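Local coordinates for metallo-beta-lactamase family protein (Thermus thermophilus, PDB 2ZO4) that is a zinc-binding member of the metallo-beta-lactamase superfamily, probably a hydrolase whose substrate is not established, at residues Asp74-Ser79 with Arg101-Pro106. Residues are numbered along the deposited sequence; the frame is centred on the assembly and turned at random.
Sequences DHYGLS and RFWREP. With ZN (zinc ion), chain C.
A single aromatic pair, Y76 against W103, is the one residue pair that touches across the contact, and no hydrogen bond crosses between 74-79 and 101-106. The tyrosine ring and the five-membered ring of the indole lie nearly parallel, 28° apart, yet are offset enough that little of one ring covers the other, with centroids 4.6 Å from each other. Y76 CE2 makes the nearest approach, 3.3 Å from W103 CD1. The two side chains run antiparallel, so that the far end of the phenol lies beside the root of the indole, Y76 OH being 3.8 Å from W103 CB. With Y76 CG anti to the backbone N (chi1 168°), the ring lies alongside the indole. Both residues suit a buried site because each pairs a broad apolar surface with one polar group that finds a partner: Y76 OH bonds to H100 and W103 NE1 to the carbonyl of H71.

H71 is the second residue of the HxHxDH motif of the metallo-beta-lactamase fold, whose last two residues, D74 and H75, open 74-79. D74 OD2 and H75 NE2 bind a zinc ion at 2.3 and 2.1 Å, with D190, H233 and a water completing its shell; D37 holds H75 ND1 on the far side of the imidazole, which fixes the rotation of that ring. Just after the metal ligands, a type I turn closes from Y76 to S79. There the small hydroxyl of S79 folds back to Y76 O, its OG 2.7 Å away and in the carbonyl plane, and also lies over one face of the tyrosine ring.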
loop_
_atom_site.group_PDB
_atom_site.type_symbol
_atom_site.label_atom_id
_atom_site.label_comp_id
_atom_site.label_asym_id
_atom_site.label_seq_id
_atom_site.Cartn_x
_atom_site.Cartn_y
_atom_site.Cartn_z
ATOM N N ASP A 74 -2.594 -6.851 -4.230
ATOM C CA ASP A 74 -3.504 -7.394 -3.214
ATOM C C ASP A 74 -4.704 -6.495 -2.867
ATOM O O ASP A 74 -5.628 -6.931 -2.182
ATOM C CB ASP A 74 -2.727 -7.790 -1.946
ATOM C CG ASP A 74 -1.855 -6.664 -1.398
ATOM O OD1 ASP A 74 -1.238 -5.914 -2.192
ATOM O OD2 ASP A 74 -1.775 -6.540 -0.156
ATOM N N HIS A 75 -4.687 -5.253 -3.341
ATOM C CA HIS A 75 -5.771 -4.298 -3.084
ATOM C C HIS A 75 -6.462 -3.880 -4.385
ATOM O O HIS A 75 -7.659 -3.597 -4.410
ATOM C CB HIS A 75 -5.221 -3.061 -2.359
ATOM C CG HIS A 75 -4.566 -3.370 -1.046
ATOM N ND1 HIS A 75 -5.193 -3.176 0.167
ATOM C CD2 HIS A 75 -3.341 -3.865 -0.756
ATOM C CE1 HIS A 75 -4.385 -3.539 1.146
ATOM N NE2 HIS A 75 -3.253 -3.962 0.612
ATOM N N TYR A 76 -5.694 -3.893 -5.468
ATOM C CA TYR A 76 -6.063 -3.277 -6.741
ATOM C C TYR A 76 -6.398 -4.320 -7.816
ATOM O O TYR A 76 -7.008 -3.991 -8.838
ATOM C CB TYR A 76 -4.880 -2.399 -7.147
ATOM C CG TYR A 76 -4.796 -1.811 -8.543
ATOM C CD1 TYR A 76 -5.034 -0.456 -8.761
ATOM C CD2 TYR A 76 -4.368 -2.582 -9.624
ATOM C CE1 TYR A 76 -4.901 0.103 -10.034
ATOM C CE2 TYR A 76 -4.248 -2.038 -10.896
ATOM C CZ TYR A 76 -4.508 -0.698 -11.094
ATOM O OH TYR A 76 -4.369 -0.166 -12.355
ATOM N N GLY A 77 -6.019 -5.574 -7.562
ATOM C CA GLY A 77 -6.059 -6.646 -8.565
ATOM C C GLY A 77 -7.389 -6.953 -9.239
ATOM O O GLY A 77 -7.422 -7.242 -10.431
ATOM N N LEU A 78 -8.484 -6.903 -8.488
ATOM C CA LEU A 78 -9.805 -7.169 -9.068
ATOM C C LEU A 78 -10.619 -5.927 -9.455
ATOM O O LEU A 78 -11.758 -6.053 -9.913
ATOM C CB LEU A 78 -10.633 -8.096 -8.168
ATOM C CG LEU A 78 -10.256 -9.584 -8.129
ATOM C CD1 LEU A 78 -11.195 -10.349 -7.207
ATOM C CD2 LEU A 78 -10.261 -10.204 -9.525
ATOM N N SER A 79 -10.038 -4.739 -9.287
ATOM C CA SER A 79 -10.761 -3.486 -9.547
ATOM C C SER A 79 -11.301 -3.380 -10.979
ATOM O O SER A 79 -12.418 -2.907 -11.190
ATOM C CB SER A 79 -9.908 -2.265 -9.193
ATOM O OG SER A 79 -8.698 -2.230 -9.929
ATOM N N ARG A 101 -0.176 3.650 -13.742
ATOM C CA ARG A 101 0.509 3.577 -15.038
ATOM C C ARG A 101 1.363 2.314 -15.167
ATOM O O ARG A 101 1.407 1.693 -16.231
ATOM C CB ARG A 101 1.371 4.819 -15.277
ATOM C CG ARG A 101 1.901 4.917 -16.706
ATOM C CD ARG A 101 2.712 6.170 -16.954
ATOM N NE ARG A 101 3.100 6.247 -18.364
ATOM C CZ ARG A 101 4.162 6.901 -18.829
ATOM N NH1 ARG A 101 4.974 7.550 -18.004
ATOM N NH2 ARG A 101 4.415 6.900 -20.134
ATOM N N PHE A 102 2.030 1.939 -14.077
ATOM C CA PHE A 102 2.834 0.716 -14.026
ATOM C C PHE A 102 2.039 -0.514 -14.485
ATOM O O PHE A 102 2.557 -1.349 -15.238
ATOM C CB PHE A 102 3.398 0.515 -12.614
ATOM C CG PHE A 102 4.199 -0.747 -12.445
ATOM C CD1 PHE A 102 5.553 -0.775 -12.764
ATOM C CD2 PHE A 102 3.599 -1.905 -11.960
ATOM C CE1 PHE A 102 6.295 -1.937 -12.608
ATOM C CE2 PHE A 102 4.331 -3.072 -11.801
ATOM C CZ PHE A 102 5.684 -3.086 -12.125
ATOM N N TRP A 103 0.786 -0.615 -14.044
ATOM C CA TRP A 103 -0.082 -1.732 -14.427
ATOM C C TRP A 103 -0.663 -1.571 -15.833
ATOM O O TRP A 103 -0.713 -2.533 -16.598
ATOM C CB TRP A 103 -1.215 -1.935 -13.412
ATOM C CG TRP A 103 -0.754 -2.298 -12.022
ATOM C CD1 TRP A 103 -1.000 -1.605 -10.868
ATOM C CD2 TRP A 103 0.030 -3.437 -11.641
ATOM N NE1 TRP A 103 -0.422 -2.240 -9.798
ATOM C CE2 TRP A 103 0.221 -3.364 -10.244
ATOM C CE3 TRP A 103 0.592 -4.512 -12.346
ATOM C CZ2 TRP A 103 0.949 -4.323 -9.536
ATOM C CZ3 TRP A 103 1.319 -5.465 -11.639
ATOM C CH2 TRP A 103 1.490 -5.362 -10.250
ATOM N N ARG A 104 -1.106 -0.358 -16.158
ATOM C CA ARG A 104 -1.745 -0.074 -17.449
ATOM C C ARG A 104 -0.771 -0.122 -18.626
ATOM O O ARG A 104 -1.126 -0.577 -19.718
ATOM C CB ARG A 104 -2.454 1.286 -17.422
ATOM C CG ARG A 104 -3.777 1.314 -16.644
ATOM C CD ARG A 104 -4.835 0.377 -17.243
ATOM N NE ARG A 104 -5.508 0.897 -18.433
ATOM C CZ ARG A 104 -5.726 2.185 -18.682
ATOM N NH2 ARG A 104 -6.350 2.544 -19.796
ATOM N N GLU A 105 0.450 0.355 -18.396
ATOM C CA GLU A 105 1.477 0.421 -19.432
ATOM C C GLU A 105 2.718 -0.348 -18.983
ATOM O O GLU A 105 3.653 0.246 -18.436
ATOM C CB GLU A 105 1.844 1.872 -19.733
ATOM C CG GLU A 105 0.694 2.743 -20.205
ATOM C CD GLU A 105 1.097 4.195 -20.353
ATOM O OE1 GLU A 105 2.273 4.457 -20.686
ATOM O OE2 GLU A 105 0.235 5.074 -20.140
ATOM N N PRO A 106 2.732 -1.674 -19.213
ATOM C CA PRO A 106 3.807 -2.546 -18.737
ATOM C C PRO A 106 5.214 -2.114 -19.155
ATOM O O PRO A 106 6.182 -2.512 -18.512
ATOM C CB PRO A 106 3.459 -3.897 -19.367
ATOM C CG PRO A 106 1.991 -3.853 -19.541
ATOM C CD PRO A 106 1.703 -2.440 -19.940
HETATM ZN ZN ZN C . -1.459 -4.729 1.260
HETATM O O HOH W 1 -0.032 -4.309 -0.051
#